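Local structure of organic hydroperoxide resistance protein (1USP) at residues Gly53-Phe58 / Ser77-Arg82; Leu94-Glu99 / Val131-Lys136. The protein probably protects the bacterium against organic hydroperoxides by reducing them through reactive thiols, as in other Ohr-type members of the OsmC/Ohr family. All coordinates share one frame; numbering follows the deposited sequence.

Interaction 1 (Gly53-Phe58 / Ser77-Arg82)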
ATOM      1  N   GLY A  53       4.838   0.865   1.659  1.00 13.62           N
ATOM      2  CA  GLY A  53       4.960  -0.144   0.619  1.00 13.71           C
ATOM      3  C   GLY A  53       5.610   0.373  -0.651  1.00 14.29           C
ATOM      4  O   GLY A  53       6.438  -0.304  -1.259  1.00 14.23           O
ATOM      5  N   TYR A  54       5.261   1.587  -1.052  1.00 14.57           N
ATOM      6  CA  TYR A  54       5.793   2.173  -2.293  1.00 15.71           C
ATOM      7  C   TYR A  54       7.286   2.466  -2.130  1.00 16.57           C
ATOM      8  O   TYR A  54       8.069   2.237  -3.044  1.00 18.11           O
ATOM      9  CB  TYR A  54       5.058   3.476  -2.634  1.00 16.65           C
ATOM     10  CG  TYR A  54       4.934   3.832  -4.096  1.00 16.75           C
ATOM     11  CD1 TYR A  54       5.868   3.418  -5.040  1.00 18.10           C
ATOM     12  CD2 TYR A  54       3.864   4.615  -4.531  1.00 18.84           C
ATOM     13  CE1 TYR A  54       5.741   3.781  -6.400  1.00 18.21           C
ATOM     14  CE2 TYR A  54       3.720   4.962  -5.879  1.00 19.89           C
ATOM     15  CZ  TYR A  54       4.668   4.547  -6.803  1.00 18.21           C
ATOM     16  OH  TYR A  54       4.530   4.897  -8.120  1.00 18.58           O
ATOM     17  N   ALA A  55       7.682   2.979  -0.967  1.00 17.12           N
ATOM     18  CA  ALA A  55       9.100   3.212  -0.699  1.00 17.47           C
ATOM     19  C   ALA A  55       9.880   1.887  -0.737  1.00 16.57           C
ATOM     20  O   ALA A  55      10.963   1.820  -1.313  1.00 15.84           O
ATOM     21  CB  ALA A  55       9.295   3.918   0.632  1.00 17.37           C
ATOM     22  N   ALA A  56       9.310   0.838  -0.157  1.00 16.56           N
ATOM     23  CA  ALA A  56       9.946  -0.481  -0.148  1.00 18.29           C
ATOM     24  C   ALA A  56      10.062  -1.067  -1.572  1.00 19.07           C
ATOM     25  O   ALA A  56      11.068  -1.687  -1.926  1.00 18.68           O
ATOM     26  CB  ALA A  56       9.173  -1.421   0.762  1.00 19.38           C
ATOM     27  N   CYS A  57       9.029  -0.842  -2.381  1.00 18.17           N
ATOM     28  CA  CYS A  57       8.962  -1.350  -3.754  1.00 19.77           C
ATOM     29  C   CYS A  57      10.024  -0.686  -4.620  1.00 20.59           C
ATOM     30  O   CYS A  57      10.647  -1.322  -5.465  1.00 19.52           O
ATOM     31  CB  CYS A  57       7.568  -1.060  -4.329  1.00 21.13           C
ATOM     32  SG  CYS A  57       7.256  -1.779  -5.964  1.00 25.70           S
ATOM     33  N   PHE A  58      10.223   0.609  -4.404  1.00 20.43           N
ATOM     34  CA  PHE A  58      11.264   1.355  -5.120  1.00 21.12           C
ATOM     35  C   PHE A  58      12.644   0.856  -4.745  1.00 20.31           C
ATOM     36  O   PHE A  58      13.511   0.794  -5.580  1.00 20.04           O
ATOM     37  CB  PHE A  58      11.161   2.858  -4.857  1.00 21.00           C
ATOM     38  CG  PHE A  58      10.872   3.659  -6.083  1.00 22.16           C
ATOM     39  CD1 PHE A  58       9.746   3.392  -6.841  1.00 22.87           C
ATOM     40  CD2 PHE A  58      11.733   4.674  -6.494  1.00 21.78           C
ATOM     41  CE1 PHE A  58       9.485   4.124  -7.986  1.00 25.16           C
ATOM     42  CE2 PHE A  58      11.456   5.409  -7.625  1.00 23.00           C
ATOM     43  CZ  PHE A  58      10.339   5.130  -8.370  1.00 23.87           C
ATOM     44  N   SER A  77      21.577   4.512   0.851  1.00 36.23           N
ATOM     45  CA  SER A  77      20.611   5.122  -0.056  1.00 33.76           C
ATOM     46  C   SER A  77      19.209   4.944   0.542  1.00 30.83           C
ATOM     47  O   SER A  77      18.887   3.927   1.152  1.00 30.77           O
ATOM     48  CB  SER A  77      20.696   4.536  -1.473  1.00 34.40           C
ATOM     49  OG  SER A  77      21.933   4.878  -2.107  1.00 35.03           O
ATOM     50  N   THR A  78      18.376   5.942   0.326  1.00 29.07           N
ATOM     51  CA  THR A  78      17.145   6.115   1.078  1.00 26.97           C
ATOM     52  C   THR A  78      16.026   6.563   0.098  1.00 23.18           C
ATOM     53  O   THR A  78      16.285   7.380  -0.753  1.00 20.97           O
ATOM     54  CB  THR A  78      17.523   7.152   2.180  1.00 28.76           C
ATOM     55  OG1 THR A  78      17.328   6.589   3.490  1.00 33.59           O
ATOM     56  CG2 THR A  78      16.721   8.399   2.134  1.00 26.66           C
ATOM     57  N   ILE A  79      14.817   5.990   0.195  1.00 20.18           N
ATOM     58  CA  ILE A  79      13.661   6.406  -0.595  1.00 18.09           C
ATOM     59  C   ILE A  79      12.533   6.811   0.356  1.00 17.22           C
ATOM     60  O   ILE A  79      12.147   6.039   1.209  1.00 15.74           O
ATOM     61  CB  ILE A  79      13.162   5.249  -1.524  1.00 18.26           C
ATOM     62  CG1 ILE A  79      14.252   4.765  -2.478  1.00 17.51           C
ATOM     63  CG2 ILE A  79      11.937   5.687  -2.325  1.00 18.90           C
ATOM     64  CD1 ILE A  79      14.596   5.735  -3.597  1.00 18.33           C
ATOM     65  N   THR A  80      12.025   8.023   0.200  1.00 18.28           N
ATOM     66  CA  THR A  80      10.910   8.531   0.996  1.00 18.86           C
ATOM     67  C   THR A  80       9.673   8.709   0.114  1.00 19.29           C
ATOM     68  O   THR A  80       9.703   9.430  -0.898  1.00 20.75           O
ATOM     69  CB  THR A  80      11.322   9.869   1.640  1.00 18.75           C
ATOM     70  OG1 THR A  80      12.491   9.678   2.449  1.00 19.36           O
ATOM     71  CG2 THR A  80      10.267  10.378   2.605  1.00 20.54           C
ATOM     72  N   ALA A  81       8.588   8.026   0.473  1.00 17.45           N
ATOM     73  CA  ALA A  81       7.286   8.252  -0.145  1.00 15.24           C
ATOM     74  C   ALA A  81       6.395   9.154   0.704  1.00 15.69           C
ATOM     75  O   ALA A  81       6.264   8.940   1.908  1.00 15.71           O
ATOM     76  CB  ALA A  81       6.602   6.934  -0.386  1.00 15.07           C
ATOM     77  N   ARG A  82       5.778  10.141   0.066  1.00 16.51           N
ATOM     78  CA  ARG A  82       4.774  10.994   0.674  1.00 18.32           C
ATOM     79  C   ARG A  82       3.458  10.757  -0.058  1.00 18.55           C
ATOM     80  O   ARG A  82       3.355  10.952  -1.269  1.00 18.55           O
ATOM     81  CB  ARG A  82       5.199  12.469   0.602  1.00 20.07           C
ATOM     82  CG  ARG A  82       6.361  12.790   1.525  1.00 24.00           C
ATOM     83  CD  ARG A  82       6.969  14.207   1.363  1.00 27.17           C
ATOM     84  NE  ARG A  82       8.325  14.219   1.906  1.00 30.55           N
ATOM     85  CZ  ARG A  82       9.455  14.313   1.205  1.00 32.15           C
ATOM     86  NH1 ARG A  82       9.447  14.475  -0.113  1.00 32.42           N
ATOM     87  NH2 ARG A  82      10.614  14.269   1.849  1.00 33.18           N
TER
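A55 and I79 meet where a helix packs on one face of a sheet strand. The axes of helix 53-58 and strand 78-82 approach to 7.3 Å and run at 148° to each other, an obliquely antiparallel helix-on-sheet packing. The close spacing is consistent with the small side chains at the crossing: A55 CB rests 3.6 Å from the backbone atom I79 O, and the same CB lies 4.2 Å from A81 CB. No hydrogen bond joins the segments; they meet by van der Waals contact, mostly carbon against carbon, with A55 CB also against the I79 carbonyl oxygen. I79 completes the close-packed part. With CG1 placed anti to the carbonyl carbon (chi1 -58°), its two branches divide the work: I79 CG2 comes within 3.9 Å of F58 CB, and CD1 reaches the edge of the F58 ring, near the ring plane, rather than lying over a face.

The packing slackens toward Y54, where CB stands 4.4 Å from A81 CB. The Y54 ring leads away from A81, against L98, and its hydroxyl hydrogen-bonds to S124. On the strand's other face, T78, T80 and R82 have no contact with the helix. Instead of meeting solvent alone, that face and the strand edge engage a neighbouring subunit: residues 78-82 pair antiparallel with one of its strands, T80 OG1 hydrogen-bonds to it and R82 NE forms a salt bridge with it.

C57 makes no contact with residues 77-82 and forms a disulfide with C121, consistent with the paired cysteines of Ohr proteins. Within the subunit, L98 of strand 91-101 touches Y54, F58 and A81, M114 of helix 107-120 touches F58 and I79, and helix 122-127 closes over Y54, C57 and F58.

Interaction 2 (Leu94-Glu99 / Val131-Lys136)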
ATOM      1  N   LEU A  94      -5.215   9.547  -4.388  1.00 24.27           N
ATOM      2  CA  LEU A  94      -3.900   9.598  -3.771  1.00 24.16           C
ATOM      3  C   LEU A  94      -2.997  10.561  -4.518  1.00 25.10           C
ATOM      4  O   LEU A  94      -2.983  10.606  -5.749  1.00 26.26           O
ATOM      5  CB  LEU A  94      -3.255   8.204  -3.751  1.00 23.02           C
ATOM      6  CG  LEU A  94      -4.030   7.154  -2.948  1.00 22.76           C
ATOM      7  CD1 LEU A  94      -3.291   5.837  -2.971  1.00 22.87           C
ATOM      8  CD2 LEU A  94      -4.286   7.583  -1.501  1.00 23.61           C
ATOM      9  N   ASP A  95      -2.235  11.312  -3.745  1.00 23.82           N
ATOM     10  CA  ASP A  95      -1.226  12.211  -4.240  1.00 25.99           C
ATOM     11  C   ASP A  95       0.115  11.634  -3.775  1.00 24.24           C
ATOM     12  O   ASP A  95       0.292  11.346  -2.597  1.00 25.15           O
ATOM     13  CB  ASP A  95      -1.523  13.601  -3.672  1.00 28.59           C
ATOM     14  CG  ASP A  95      -0.429  14.596  -3.923  1.00 31.35           C
ATOM     15  OD1 ASP A  95      -0.191  14.955  -5.096  1.00 31.01           O
ATOM     16  OD2 ASP A  95       0.209  15.112  -2.982  1.00 34.94           O
ATOM     17  N   VAL A  96       1.048  11.414  -4.690  1.00 21.64           N
ATOM     18  CA  VAL A  96       2.275  10.696  -4.355  1.00 21.44           C
ATOM     19  C   VAL A  96       3.553  11.389  -4.822  1.00 20.93           C
ATOM     20  O   VAL A  96       3.676  11.756  -5.981  1.00 20.89           O
ATOM     21  CB  VAL A  96       2.265   9.280  -4.975  1.00 21.06           C
ATOM     22  CG1 VAL A  96       3.596   8.545  -4.701  1.00 21.33           C
ATOM     23  CG2 VAL A  96       1.094   8.474  -4.433  1.00 22.25           C
ATOM     24  N   GLU A  97       4.516  11.540  -3.929  1.00 21.16           N
ATOM     25  CA  GLU A  97       5.869  11.878  -4.368  1.00 20.61           C
ATOM     26  C   GLU A  97       6.887  10.950  -3.779  1.00 18.93           C
ATOM     27  O   GLU A  97       6.732  10.457  -2.657  1.00 19.44           O
ATOM     28  CB  GLU A  97       6.212  13.347  -4.153  1.00 22.79           C
ATOM     29  CG  GLU A  97       6.286  13.857  -2.748  1.00 26.70           C
ATOM     30  CD  GLU A  97       6.673  15.336  -2.711  1.00 29.85           C
ATOM     31  OE1 GLU A  97       7.538  15.713  -1.915  1.00 31.29           O
ATOM     32  OE2 GLU A  97       6.104  16.132  -3.483  1.00 31.81           O
ATOM     33  N   LEU A  98       7.916  10.664  -4.564  1.00 17.95           N
ATOM     34  CA  LEU A  98       8.979   9.760  -4.154  1.00 18.05           C
ATOM     35  C   LEU A  98      10.280  10.522  -4.240  1.00 19.68           C
ATOM     36  O   LEU A  98      10.583  11.094  -5.280  1.00 19.42           O
ATOM     37  CB  LEU A  98       9.014   8.549  -5.049  1.00 18.85           C
ATOM     38  CG  LEU A  98       7.670   7.812  -5.147  1.00 23.08           C
ATOM     39  CD1 LEU A  98       7.699   6.821  -6.252  1.00 24.22           C
ATOM     40  CD2 LEU A  98       7.318   7.141  -3.826  1.00 25.17           C
ATOM     41  N   GLU A  99      11.034  10.541  -3.143  1.00 20.41           N
ATOM     42  CA  GLU A  99      12.267  11.324  -3.046  1.00 21.40           C
ATOM     43  C   GLU A  99      13.418  10.423  -2.689  1.00 21.06           C
ATOM     44  O   GLU A  99      13.438   9.855  -1.608  1.00 21.55           O
ATOM     45  CB  GLU A  99      12.121  12.425  -1.983  1.00 23.22           C
ATOM     46  CG  GLU A  99      13.348  13.326  -1.806  1.00 25.47           C
ATOM     47  CD  GLU A  99      13.137  14.386  -0.741  1.00 29.70           C
ATOM     48  OE1 GLU A  99      12.267  15.261  -0.920  1.00 32.03           O
ATOM     49  OE2 GLU A  99      13.833  14.345   0.290  1.00 32.57           O
ATOM     50  N   VAL A 131      -2.308   8.397 -10.929  1.00 23.79           N
ATOM     51  CA  VAL A 131      -1.639   9.199  -9.922  1.00 22.42           C
ATOM     52  C   VAL A 131      -0.501   9.968 -10.598  1.00 23.01           C
ATOM     53  O   VAL A 131       0.336   9.376 -11.285  1.00 23.56           O
ATOM     54  CB  VAL A 131      -1.076   8.321  -8.801  1.00 21.90           C
ATOM     55  CG1 VAL A 131      -0.348   9.178  -7.743  1.00 20.53           C
ATOM     56  CG2 VAL A 131      -2.204   7.487  -8.151  1.00 22.32           C
ATOM     57  N   ASP A 132      -0.482  11.280 -10.403  1.00 23.06           N
ATOM     58  CA  ASP A 132       0.555  12.176 -10.943  1.00 23.91           C
ATOM     59  C   ASP A 132       1.814  12.140 -10.084  1.00 22.85           C
ATOM     60  O   ASP A 132       2.165  13.112  -9.406  1.00 23.67           O
ATOM     61  CB  ASP A 132      -0.006  13.610 -11.070  1.00 26.34           C
ATOM     62  CG  ASP A 132       0.924  14.560 -11.850  1.00 29.62           C
ATOM     63  OD1 ASP A 132       1.989  14.130 -12.373  1.00 29.11           O
ATOM     64  OD2 ASP A 132       0.653  15.769 -11.990  1.00 32.46           O
ATOM     65  N   VAL A 133       2.518  11.016 -10.141  1.00 22.78           N
ATOM     66  CA  VAL A 133       3.634  10.752  -9.258  1.00 23.05           C
ATOM     67  C   VAL A 133       4.745  11.780  -9.531  1.00 22.52           C
ATOM     68  O   VAL A 133       5.015  12.115 -10.663  1.00 22.45           O
ATOM     69  CB  VAL A 133       4.176   9.305  -9.447  1.00 24.50           C
ATOM     70  CG1 VAL A 133       5.379   9.055  -8.559  1.00 25.24           C
ATOM     71  CG2 VAL A 133       3.082   8.275  -9.156  1.00 25.73           C
ATOM     72  N   ARG A 134       5.345  12.299  -8.473  1.00 21.01           N
ATOM     73  CA  ARG A 134       6.467  13.212  -8.572  1.00 22.27           C
ATOM     74  C   ARG A 134       7.719  12.500  -8.111  1.00 20.56           C
ATOM     75  O   ARG A 134       7.766  12.011  -6.985  1.00 21.48           O
ATOM     76  CB  ARG A 134       6.211  14.440  -7.696  1.00 23.70           C
ATOM     77  CG  ARG A 134       4.988  15.235  -8.109  1.00 26.90           C
ATOM     78  CD  ARG A 134       4.801  16.555  -7.372  1.00 29.24           C
ATOM     79  NE  ARG A 134       4.453  16.406  -5.949  1.00 30.64           N
ATOM     80  CZ  ARG A 134       3.280  15.972  -5.489  1.00 30.93           C
ATOM     81  NH1 ARG A 134       2.312  15.635  -6.317  1.00 30.73           N
ATOM     82  NH2 ARG A 134       3.080  15.866  -4.177  1.00 31.86           N
ATOM     83  N   LEU A 135       8.726  12.435  -8.975  1.00 21.52           N
ATOM     84  CA  LEU A 135      10.030  11.853  -8.644  1.00 22.14           C
ATOM     85  C   LEU A 135      11.029  12.957  -8.350  1.00 24.02           C
ATOM     86  O   LEU A 135      11.201  13.881  -9.152  1.00 23.83           O
ATOM     87  CB  LEU A 135      10.582  11.038  -9.802  1.00 22.35           C
ATOM     88  CG  LEU A 135       9.722   9.911 -10.362  1.00 22.26           C
ATOM     89  CD1 LEU A 135      10.398   9.293 -11.556  1.00 23.41           C
ATOM     90  CD2 LEU A 135       9.447   8.892  -9.286  1.00 22.72           C
ATOM     91  N   LYS A 136      11.707  12.829  -7.216  1.00 24.11           N
ATOM     92  CA  LYS A 136      12.609  13.851  -6.712  1.00 25.59           C
ATOM     93  C   LYS A 136      13.918  13.210  -6.271  1.00 25.10           C
ATOM     94  O   LYS A 136      13.959  12.045  -5.884  1.00 23.99           O
ATOM     95  CB  LYS A 136      11.970  14.598  -5.529  1.00 28.40           C
ATOM     96  CG  LYS A 136      10.537  15.111  -5.794  1.00 33.12           C
ATOM     97  CD  LYS A 136      10.021  16.188  -4.786  1.00 36.54           C
ATOM     98  CE  LYS A 136      10.877  16.323  -3.519  1.00 40.22           C
ATOM     99  NZ  LYS A 136      10.205  17.082  -2.417  1.00 42.85           N
TER
HETATM  100  O   HOH W   1      -2.460  12.483  -8.278  1.00 40.89           O
HETATM  101  O   HOH W   2       0.331  12.762  -7.173  1.00 26.09           O
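R134 and E97 pair in a parallel beta bridge that adds strand 134-136 to the edge of strand 94-99, with segment axes 17° apart. V96 O accepts from R134 N, R134 O from L98 N, and L98 O from K136 N, the alternation expected of parallel strands.

Above these bonds, R134 can be followed outward. Its CB lies 3.7 Å from E97 CB, and CD passes 4.1 Å from E97 OE2. The chain then bends at chi3 (-69°), which brings NE to 3.0 Å from E97 OE2, on the anti lone pair of that oxygen. NH2 binds the same oxygen at 3.1 Å, a side-on grip, while NH1 binds D95 OD1 and NH2 also binds D95 OD2, end-on. The D95 carboxylate is turned 22° from the guanidinium plane, and bonds to two acids, using all three nitrogens, should restrain rotation of the group. K136 NZ extends the network to E97 OE1 and, weakly, to E99 OE1; both oxygens are also held by R82.

On the other face, L98 CD1 touches L135 CD2 and V133 CG1, the latter just before the strand. Toward V131 the direct backbone pairing gives way to V96 CG2 against V131 CG1 (3.7 Å) and to water: one water donates to L94 O (3.2 Å) and accepts from D132 N (3.1 Å).

In the fold
Interaction 1 closes along the chain before interaction 2 opens, and their centres lie 11 Å apart. Strands 78-88 and 91-101 are antiparallel neighbours in one sheet, linked by a probable hydrogen bond between T80 O and E99 N (2.8 Å). On the helix-covered face L98 of interaction 2 packs against both segments of interaction 1: its CD2 lies 3.5 Å from A81 CB and its CD1 3.6 Å from Y54 CE1. On the opposite face R82 NH1 binds E97 OE1 at 2.9 Å, tying residues 77-82 to the charged network of interaction 2. Helix 53-58 also carries C57, disulfide-bonded to C121; these are probably the redox cysteines of the Ohr family, and C57 takes no part in that network.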